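Local coordinates for antifreeze protein (Marinomonas primoryensis, PDB 3P4G) that binds ice as a hyperactive, calcium-dependent antifreeze protein, probably by anchoring ordered waters on its beta-helical surface, at residues G206-E211 with I221-K226; S244-E249 with H265-T270; L261-E266 with I280-Y285. All coordinates share one frame; numbering follows the deposited sequence.

In the fold
All three contacts join successive coils of the calcium-binding beta-helix. Interaction 1 closes before the other two open; 2 and 3 overlap at His265 and Glu266. Interaction 1 sets the loop after strand 201-204 against the end of strand 220-223 and the turn after it; interaction 2 joins the loops after strands 239-242 and 260-263. They meet where the Ser244 hydroxyl bonds Ala224 O. Interaction 3, pairing strand 260-263 with 279-282, is the most buried (seven of twelve touching residues); interaction 2 lies most at the surface (four of eleven exposed). Interaction 1 adds a carboxylate-to-amide bond to backbone bonds, interaction 2 a bridge, histidines and water, interaction 3 strand pairing and an aromatic stack.

Interaction 1 (G206-E211 with I221-K226); sequences GDLFGE and IIIAGK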
loop_
_atom_site.group_PDB
_atom_site.type_symbol
_atom_site.label_atom_id
_atom_site.label_comp_id
_atom_site.label_asym_id
_atom_site.label_seq_id
_atom_site.Cartn_x
_atom_site.Cartn_y
_atom_site.Cartn_z
ATOM N N GLY A 206 -4.835 11.657 -0.520
ATOM C CA GLY A 206 -4.163 12.819 -1.087
ATOM C C GLY A 206 -4.156 12.670 -2.610
ATOM O O GLY A 206 -5.106 12.117 -3.199
ATOM N N ASP A 207 -3.082 13.153 -3.237
ATOM C CA ASP A 207 -3.016 13.249 -4.684
ATOM C C ASP A 207 -2.278 12.033 -5.234
ATOM O O ASP A 207 -1.614 11.332 -4.465
ATOM C CB ASP A 207 -2.202 14.484 -5.048
ATOM C CG ASP A 207 -2.813 15.757 -4.485
ATOM O OD1 ASP A 207 -4.048 15.858 -4.460
ATOM O OD2 ASP A 207 -2.050 16.623 -4.032
ATOM N N LEU A 208 -2.481 11.758 -6.525
ATOM C CA LEU A 208 -1.704 10.743 -7.245
ATOM C C LEU A 208 -0.822 11.419 -8.279
ATOM O O LEU A 208 -1.323 11.846 -9.349
ATOM C CB LEU A 208 -2.632 9.750 -7.956
ATOM C CG LEU A 208 -1.932 8.686 -8.805
ATOM C CD1 LEU A 208 -0.915 7.894 -7.996
ATOM C CD2 LEU A 208 -2.955 7.735 -9.464
ATOM N N PHE A 209 0.467 11.566 -7.935
ATOM C CA PHE A 209 1.484 12.075 -8.843
ATOM C C PHE A 209 2.330 10.922 -9.410
ATOM O O PHE A 209 2.972 11.099 -10.468
ATOM C CB PHE A 209 2.387 13.102 -8.146
ATOM C CG PHE A 209 1.654 14.298 -7.577
ATOM C CD1 PHE A 209 0.497 14.787 -8.181
ATOM C CD2 PHE A 209 2.149 14.935 -6.463
ATOM C CE1 PHE A 209 -0.152 15.910 -7.639
ATOM C CE2 PHE A 209 1.525 16.083 -5.923
ATOM C CZ PHE A 209 0.383 16.565 -6.519
ATOM N N GLY A 210 2.344 9.770 -8.724
ATOM C CA GLY A 210 3.059 8.536 -9.204
ATOM C C GLY A 210 2.135 7.619 -9.995
ATOM O O GLY A 210 1.380 8.087 -10.847
ATOM N N GLU A 211 2.168 6.326 -9.709
ATOM C CA GLU A 211 1.403 5.347 -10.476
ATOM C C GLU A 211 0.656 4.391 -9.557
ATOM O O GLU A 211 1.152 4.039 -8.459
ATOM C CB GLU A 211 2.357 4.523 -11.365
ATOM C CG GLU A 211 3.171 5.403 -12.364
ATOM C CD GLU A 211 3.786 4.584 -13.461
ATOM O OE1 GLU A 211 4.508 3.605 -13.144
ATOM O OE2 GLU A 211 3.533 4.911 -14.635
ATOM N N ILE A 221 -10.375 1.330 -7.154
ATOM C CA ILE A 221 -9.358 2.385 -6.888
ATOM C C ILE A 221 -10.057 3.696 -6.703
ATOM O O ILE A 221 -10.798 4.136 -7.620
ATOM C CB ILE A 221 -8.418 2.442 -8.096
ATOM C CG1 ILE A 221 -7.545 1.165 -8.132
ATOM C CG2 ILE A 221 -7.518 3.706 -8.043
ATOM C CD1 ILE A 221 -6.982 0.918 -9.559
ATOM N N ILE A 222 -9.784 4.363 -5.578
ATOM C CA ILE A 222 -10.366 5.658 -5.282
ATOM C C ILE A 222 -9.229 6.653 -4.972
ATOM O O ILE A 222 -8.391 6.404 -4.071
ATOM C CB ILE A 222 -11.266 5.599 -4.079
ATOM C CG1 ILE A 222 -12.446 4.634 -4.334
ATOM C CG2 ILE A 222 -11.841 7.015 -3.765
ATOM C CD1 ILE A 222 -13.280 4.267 -3.069
ATOM N N ILE A 223 -9.218 7.756 -5.710
ATOM C CA ILE A 223 -8.252 8.863 -5.481
ATOM C C ILE A 223 -9.059 10.072 -5.044
ATOM O O ILE A 223 -9.861 10.625 -5.837
ATOM C CB ILE A 223 -7.391 9.218 -6.733
ATOM C CG1 ILE A 223 -6.777 7.966 -7.422
ATOM C CG2 ILE A 223 -6.265 10.263 -6.355
ATOM C CD1 ILE A 223 -5.816 7.091 -6.546
ATOM N N ALA A 224 -8.880 10.509 -3.794
ATOM C CA ALA A 224 -9.627 11.710 -3.289
ATOM C C ALA A 224 -9.099 13.034 -3.842
ATOM O O ALA A 224 -9.878 13.944 -4.080
ATOM C CB ALA A 224 -9.574 11.783 -1.794
ATOM N N GLY A 225 -7.787 13.094 -4.058
ATOM C CA GLY A 225 -7.098 14.309 -4.476
ATOM C C GLY A 225 -6.957 14.333 -5.983
ATOM O O GLY A 225 -7.744 13.697 -6.671
ATOM N N LYS A 226 -5.987 15.111 -6.468
ATOM C CA LYS A 226 -5.808 15.350 -7.894
ATOM C C LYS A 226 -5.005 14.210 -8.443
ATOM O O LYS A 226 -4.310 13.540 -7.671
ATOM C CB LYS A 226 -5.025 16.644 -8.129
ATOM C CG LYS A 226 -5.721 17.857 -7.507
ATOM C CD LYS A 226 -4.905 19.135 -7.696
ATOM C CE LYS A 226 -5.643 20.332 -7.073
ATOM N NZ LYS A 226 -5.166 20.485 -5.645
#
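Asp207 and Lys226 meet through a side-chain-to-backbone hydrogen bond: the amide N of Lys226 donates a hydrogen bond to Asp207 OD1 at 2.9 Å, with an N-H...O angle of 163°. The donor reaches OD1 on the anti side of the carboxylate and lies 29° out of its plane. With CG anti to its own carbonyl carbon (chi1 -59°), Asp207 carries OD1 over to the other coil. The same oxygen rests 3.4 Å from Gly225 CA, and a side chain on that glycine would run into both OD1 and the carbonyl oxygen of Gly206. Next to this bond the backbones pair directly. Leu208 N donates to Lys226 O at 2.8 Å in a nearly straight bond, whereas Gly225 N reaches Gly206 O at 3.0 Å in a weak, bent one. Lys226 is therefore gripped at both its N and its O.

On the inner side, the side chains of Leu208 and Ile223 cross at a slant. Leu208 CB is 4.0 Å from Ile223 CG2, and Leu208 CD2 lies 4.1 Å from Ile223 CD1; Ile231 of strand 230-232 packs against both residues. The lysine ammonium stays at 4.9 Å, NZ to Asp207 OD1, too far for a salt bridge, although the opposite charges probably attract.

Behind this shell, Thr186 OG1 accepts from Asp207 N, and the Lys226 side chain lies against Gln245 and Trp247 of the next coil. Polar bonds at the rim of a turn, with aliphatic side chains filling the inside, are what stacked coils of a right-handed parallel beta-helix present, here at a turn away from the calcium sites.

Interaction 2 (S244-E249 with H265-T270); sequences SQVWAE and HELHGT
His265, the first of 265-270 to meet the other coil, lies alongside Gln245. Its ND1 is 3.5 Å from Gln245 CG, and the amide and ring planes are 37° apart, with Gln245 OE1 over one ring face near the rim. ND1, buried here, has no hydrogen-bonding partner in the model. With only an alanine at Gln245 the amide cover is gone, and the imidazole, then steadied mainly by its stack on Phe284, would probably turn more easily. Glu266 then offers its carbonyl oxygen to Val246 N at 3.0 Å, the donor tilted 32° from the carbonyl plane. Leu267, bridged to Val246, brings CD1 to 3.7 Å from Val246 CB. His268 N returns the bond to Val246 O at 2.8 Å, while its NE2 donates at 169° to Glu266 OE1, which lies in the imidazole plane, fixing the ring's rotation. Gly269 CA comes close to the carbonyl oxygens of Trp247 and Ala248, where a side chain would clash with Trp247 O. At Thr270, a water accepts from OG1 and donates to Ala248 O. The contact joins the loop between strands 239-242 and 251-253 to that between 260-263 and 270-272; Leu267 also packs on strand 279-282 and helix 294-300.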
loop_
_atom_site.group_PDB
_atom_site.type_symbol
_atom_site.label_atom_id
_atom_site.label_comp_id
_atom_site.label_asym_id
_atom_site.label_seq_id
_atom_site.Cartn_x
_atom_site.Cartn_y
_atom_site.Cartn_z
ATOM N N SER A 244 -10.984 14.761 -7.436
ATOM C CA SER A 244 -10.494 16.108 -7.734
ATOM C C SER A 244 -9.954 16.175 -9.163
ATOM O O SER A 244 -10.158 15.246 -9.936
ATOM C CB SER A 244 -9.436 16.560 -6.704
ATOM O OG SER A 244 -9.890 16.376 -5.353
ATOM N N GLN A 245 -9.273 17.276 -9.507
ATOM C CA GLN A 245 -8.847 17.563 -10.887
ATOM C C GLN A 245 -7.946 16.485 -11.412
ATOM O O GLN A 245 -7.050 16.017 -10.697
ATOM C CB GLN A 245 -8.088 18.886 -10.952
ATOM C CG GLN A 245 -8.928 20.115 -10.636
ATOM C CD GLN A 245 -8.886 20.533 -9.170
ATOM O OE1 GLN A 245 -8.800 19.688 -8.249
ATOM N NE2 GLN A 245 -8.983 21.849 -8.940
ATOM N N VAL A 246 -8.182 16.113 -12.671
ATOM C CA VAL A 246 -7.289 15.232 -13.389
ATOM C C VAL A 246 -6.550 16.145 -14.373
ATOM O O VAL A 246 -7.141 16.719 -15.310
ATOM C CB VAL A 246 -8.043 14.160 -14.187
ATOM C CG1 VAL A 246 -7.051 13.287 -15.007
ATOM C CG2 VAL A 246 -8.842 13.255 -13.245
ATOM N N TRP A 247 -5.259 16.320 -14.128
ATOM C CA TRP A 247 -4.456 17.221 -14.941
ATOM C C TRP A 247 -4.120 16.614 -16.324
ATOM O O TRP A 247 -4.262 15.393 -16.534
ATOM C CB TRP A 247 -3.198 17.596 -14.162
ATOM C CG TRP A 247 -3.466 18.578 -13.004
ATOM C CD1 TRP A 247 -4.615 19.298 -12.757
ATOM C CD2 TRP A 247 -2.528 18.955 -11.996
ATOM N NE1 TRP A 247 -4.452 20.078 -11.618
ATOM C CE2 TRP A 247 -3.171 19.894 -11.145
ATOM C CE3 TRP A 247 -1.202 18.589 -11.726
ATOM C CZ2 TRP A 247 -2.519 20.474 -10.031
ATOM C CZ3 TRP A 247 -0.556 19.158 -10.609
ATOM C CH2 TRP A 247 -1.208 20.084 -9.787
ATOM N N ALA A 248 -3.695 17.481 -17.263
ATOM C CA ALA A 248 -3.540 17.070 -18.656
ATOM C C ALA A 248 -2.562 15.906 -18.884
ATOM O O ALA A 248 -2.762 15.116 -19.807
ATOM C CB ALA A 248 -3.119 18.265 -19.520
ATOM N N GLU A 249 -1.518 15.798 -18.050
ATOM C CA GLU A 249 -0.480 14.734 -18.233
ATOM C C GLU A 249 -0.870 13.360 -17.652
ATOM O O GLU A 249 -0.137 12.376 -17.806
ATOM C CB GLU A 249 0.874 15.188 -17.619
ATOM C CG GLU A 249 0.809 15.431 -16.106
ATOM C CD GLU A 249 0.516 16.857 -15.712
ATOM O OE1 GLU A 249 -0.385 17.518 -16.276
ATOM O OE2 GLU A 249 1.188 17.357 -14.790
ATOM N N HIS A 265 -14.565 15.857 -10.875
ATOM C CA HIS A 265 -14.098 17.237 -11.055
ATOM C C HIS A 265 -13.599 17.431 -12.516
ATOM O O HIS A 265 -14.059 16.714 -13.428
ATOM C CB HIS A 265 -13.056 17.543 -9.934
ATOM C CG HIS A 265 -13.007 18.988 -9.559
ATOM N ND1 HIS A 265 -12.370 19.940 -10.338
ATOM C CD2 HIS A 265 -13.595 19.668 -8.545
ATOM C CE1 HIS A 265 -12.545 21.140 -9.796
ATOM N NE2 HIS A 265 -13.243 20.995 -8.683
ATOM N N GLU A 266 -12.716 18.389 -12.757
ATOM C CA GLU A 266 -12.186 18.657 -14.092
ATOM C C GLU A 266 -11.478 17.444 -14.652
ATOM O O GLU A 266 -10.808 16.707 -13.926
ATOM C CB GLU A 266 -11.187 19.832 -14.046
ATOM C CG GLU A 266 -11.848 21.159 -13.779
ATOM C CD GLU A 266 -10.869 22.264 -13.455
ATOM O OE1 GLU A 266 -9.741 22.260 -13.970
ATOM O OE2 GLU A 266 -11.266 23.145 -12.683
ATOM N N LEU A 267 -11.608 17.253 -15.965
ATOM C CA LEU A 267 -10.948 16.148 -16.637
ATOM C C LEU A 267 -10.131 16.668 -17.823
ATOM O O LEU A 267 -10.691 16.963 -18.903
ATOM C CB LEU A 267 -11.979 15.076 -17.115
ATOM C CG LEU A 267 -11.327 13.896 -17.822
ATOM C CD1 LEU A 267 -10.430 13.099 -16.799
ATOM C CD2 LEU A 267 -12.412 12.969 -18.421
ATOM N N HIS A 268 -8.826 16.820 -17.598
ATOM C CA HIS A 268 -7.939 17.303 -18.668
ATOM C C HIS A 268 -7.096 16.192 -19.267
ATOM O O HIS A 268 -6.537 16.378 -20.370
ATOM C CB HIS A 268 -7.047 18.431 -18.166
ATOM C CG HIS A 268 -7.824 19.580 -17.616
ATOM N ND1 HIS A 268 -8.454 20.501 -18.419
ATOM C CD2 HIS A 268 -8.135 19.918 -16.342
ATOM C CE1 HIS A 268 -9.090 21.385 -17.668
ATOM N NE2 HIS A 268 -8.915 21.053 -16.404
ATOM N N GLY A 269 -6.975 15.080 -18.537
ATOM C CA GLY A 269 -6.002 14.030 -18.893
ATOM C C GLY A 269 -6.509 13.008 -19.880
ATOM O O GLY A 269 -7.610 13.140 -20.394
ATOM N N THR A 270 -5.676 12.016 -20.177
ATOM C CA THR A 270 -6.031 10.963 -21.166
ATOM C C THR A 270 -6.771 9.843 -20.436
ATOM O O THR A 270 -6.306 9.353 -19.381
ATOM C CB THR A 270 -4.745 10.423 -21.854
ATOM O OG1 THR A 270 -4.170 11.491 -22.625
ATOM C CG2 THR A 270 -5.025 9.166 -22.816
HETATM O O HOH W 1 -2.069 12.528 -20.844
#

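Interaction 3 (L261-E266 with I280-Y285); sequences LIVEHE and IYLKFY
A chi1 of -169° swings the Phe284 ring away from its own amide nitrogen, and His265 turns in much the same way, which sends both rings in one direction and lays one over the other. The centroids are 4.4 Å apart and the planes 28° from parallel: a face-to-face stack, with Phe284 CE1 above the centre of the imidazole. Glu266 adds its CG at 3.7 Å from Phe284 CE2, its carboxylate turned away to His268. Tyr285 passes its ring beside the His265 carbonyl and brings its hydroxyl 3.4 Å from Glu266 CA, where Leu267 N hydrogen-bonds it.

Upstream, the strands are parallel within 7°, their axes 4.8 Å apart. Three backbone bonds join them: Tyr281 N to Leu261 O, Val263 N to Tyr281 O at 3.0 Å, and Lys283 N to Val263 O. A water carries the link beyond the strands, donating to Val263 O and His265 O and accepting from Phe284 N.

On one face, Leu261 meets Ile280, and Val263 meets both Ile280 and Leu282; Val263 CG1 is 3.6 Å from Leu282 CD2. On the other, Ile262 CG2 touches Tyr281 CD2 at 3.9 Å. Glu264 keeps its carboxylate for Arg241 and Gln243 in the preceding coil.

Strand 305-308 and helix 294-300 cover the Ile280 side. In-register parallel strands, with residues at matching positions stacked coil over coil, are the signature of a parallel beta-helix, seen here near its C-terminal end.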
loop_
_atom_site.group_PDB
_atom_site.type_symbol
_atom_site.label_atom_id
_atom_site.label_comp_id
_atom_site.label_asym_id
_atom_site.label_seq_id
_atom_site.Cartn_x
_atom_site.Cartn_y
_atom_site.Cartn_z
ATOM N N LEU A 261 -15.337 4.388 -14.848
ATOM C CA LEU A 261 -14.540 5.525 -14.364
ATOM C C LEU A 261 -15.492 6.638 -13.940
ATOM O O LEU A 261 -16.321 7.105 -14.709
ATOM C CB LEU A 261 -13.598 6.029 -15.469
ATOM C CG LEU A 261 -12.842 7.317 -15.091
ATOM C CD1 LEU A 261 -11.912 7.082 -13.884
ATOM C CD2 LEU A 261 -11.969 7.688 -16.314
ATOM N N ILE A 262 -15.402 7.001 -12.681
ATOM C CA ILE A 262 -16.129 8.149 -12.145
ATOM C C ILE A 262 -15.192 9.289 -11.889
ATOM O O ILE A 262 -14.250 9.173 -11.113
ATOM C CB ILE A 262 -16.885 7.777 -10.862
ATOM C CG1 ILE A 262 -17.918 6.692 -11.203
ATOM C CG2 ILE A 262 -17.707 9.001 -10.284
ATOM C CD1 ILE A 262 -18.326 5.981 -10.041
ATOM N N VAL A 263 -15.487 10.417 -12.535
ATOM C CA VAL A 263 -14.626 11.598 -12.405
ATOM C C VAL A 263 -15.486 12.694 -11.847
ATOM O O VAL A 263 -16.433 13.169 -12.501
ATOM C CB VAL A 263 -13.880 11.931 -13.745
ATOM C CG1 VAL A 263 -14.641 11.492 -14.899
ATOM C CG2 VAL A 263 -13.491 13.354 -13.904
ATOM N N GLU A 264 -15.138 13.144 -10.637
ATOM C CA GLU A 264 -16.022 14.084 -9.956
ATOM C C GLU A 264 -15.701 15.574 -10.225
ATOM O O GLU A 264 -16.462 16.449 -9.811
ATOM C CB GLU A 264 -16.017 13.806 -8.454
ATOM C CG GLU A 264 -16.471 12.398 -8.091
ATOM C CD GLU A 264 -16.583 12.176 -6.574
ATOM O OE1 GLU A 264 -16.410 13.124 -5.796
ATOM O OE2 GLU A 264 -16.860 11.030 -6.146
ATOM N N HIS A 265 -14.565 15.857 -10.875
ATOM C CA HIS A 265 -14.098 17.237 -11.055
ATOM C C HIS A 265 -13.599 17.431 -12.516
ATOM O O HIS A 265 -14.059 16.714 -13.428
ATOM C CB HIS A 265 -13.056 17.543 -9.934
ATOM C CG HIS A 265 -13.007 18.988 -9.559
ATOM N ND1 HIS A 265 -12.370 19.940 -10.338
ATOM C CD2 HIS A 265 -13.595 19.668 -8.545
ATOM C CE1 HIS A 265 -12.545 21.140 -9.796
ATOM N NE2 HIS A 265 -13.243 20.995 -8.683
ATOM N N GLU A 266 -12.716 18.389 -12.757
ATOM C CA GLU A 266 -12.186 18.657 -14.092
ATOM C C GLU A 266 -11.478 17.444 -14.652
ATOM O O GLU A 266 -10.808 16.707 -13.926
ATOM C CB GLU A 266 -11.187 19.832 -14.046
ATOM C CG GLU A 266 -11.848 21.159 -13.779
ATOM C CD GLU A 266 -10.869 22.264 -13.455
ATOM O OE1 GLU A 266 -9.741 22.260 -13.970
ATOM O OE2 GLU A 266 -11.266 23.145 -12.683
ATOM N N ILE A 280 -18.252 5.865 -18.229
ATOM C CA ILE A 280 -17.619 7.027 -17.583
ATOM C C ILE A 280 -18.722 7.955 -17.105
ATOM O O ILE A 280 -19.678 8.230 -17.845
ATOM C CB ILE A 280 -16.562 7.740 -18.491
ATOM C CG1 ILE A 280 -15.798 8.818 -17.690
ATOM C CG2 ILE A 280 -17.183 8.406 -19.775
ATOM C CD1 ILE A 280 -14.714 9.548 -18.486
ATOM N N TYR A 281 -18.542 8.517 -15.900
ATOM C CA TYR A 281 -19.483 9.466 -15.359
ATOM C C TYR A 281 -18.712 10.763 -15.144
ATOM O O TYR A 281 -17.794 10.808 -14.342
ATOM C CB TYR A 281 -19.990 8.952 -14.005
ATOM C CG TYR A 281 -20.997 9.834 -13.297
ATOM C CD1 TYR A 281 -21.796 10.758 -14.004
ATOM C CD2 TYR A 281 -21.214 9.687 -11.915
ATOM C CE1 TYR A 281 -22.723 11.545 -13.363
ATOM C CE2 TYR A 281 -22.163 10.508 -11.245
ATOM C CZ TYR A 281 -22.911 11.413 -11.985
ATOM O OH TYR A 281 -23.849 12.236 -11.352
ATOM N N LEU A 282 -19.100 11.787 -15.882
ATOM C CA LEU A 282 -18.474 13.119 -15.806
ATOM C C LEU A 282 -19.357 13.975 -14.920
ATOM O O LEU A 282 -20.186 14.751 -15.416
ATOM C CB LEU A 282 -18.400 13.736 -17.204
ATOM C CG LEU A 282 -17.586 12.943 -18.253
ATOM C CD1 LEU A 282 -17.736 13.514 -19.673
ATOM C CD2 LEU A 282 -16.092 12.929 -17.861
ATOM N N LYS A 283 -19.183 13.843 -13.610
ATOM C CA LYS A 283 -20.122 14.483 -12.670
ATOM C C LYS A 283 -19.983 16.015 -12.699
ATOM O O LYS A 283 -20.927 16.747 -12.364
ATOM C CB LYS A 283 -19.829 13.961 -11.274
ATOM C CG LYS A 283 -20.749 14.442 -10.145
ATOM C CD LYS A 283 -20.596 13.468 -8.950
ATOM C CE LYS A 283 -21.874 13.448 -8.123
ATOM N NZ LYS A 283 -22.028 14.691 -7.278
ATOM N N PHE A 284 -18.824 16.512 -13.133
ATOM C CA PHE A 284 -18.507 17.953 -13.093
ATOM C C PHE A 284 -19.071 18.759 -14.279
ATOM O O PHE A 284 -19.144 19.994 -14.213
ATOM C CB PHE A 284 -16.982 18.126 -13.003
ATOM C CG PHE A 284 -16.502 19.546 -12.696
ATOM C CD1 PHE A 284 -16.488 20.028 -11.399
ATOM C CD2 PHE A 284 -16.012 20.370 -13.729
ATOM C CE1 PHE A 284 -16.000 21.326 -11.114
ATOM C CE2 PHE A 284 -15.535 21.664 -13.467
ATOM C CZ PHE A 284 -15.515 22.119 -12.137
ATOM N N TYR A 285 -19.487 18.067 -15.332
ATOM C CA TYR A 285 -19.894 18.717 -16.583
ATOM C C TYR A 285 -21.340 18.424 -16.894
ATOM O O TYR A 285 -21.766 17.268 -16.845
ATOM C CB TYR A 285 -19.036 18.188 -17.735
ATOM C CG TYR A 285 -17.562 18.446 -17.558
ATOM C CD1 TYR A 285 -16.716 17.477 -16.934
ATOM C CD2 TYR A 285 -16.998 19.649 -18.016
ATOM C CE1 TYR A 285 -15.363 17.708 -16.803
ATOM C CE2 TYR A 285 -15.652 19.899 -17.873
ATOM C CZ TYR A 285 -14.841 18.930 -17.251
ATOM O OH TYR A 285 -13.511 19.175 -17.130
HETATM O O HOH W 2 -16.347 15.253 -14.322
#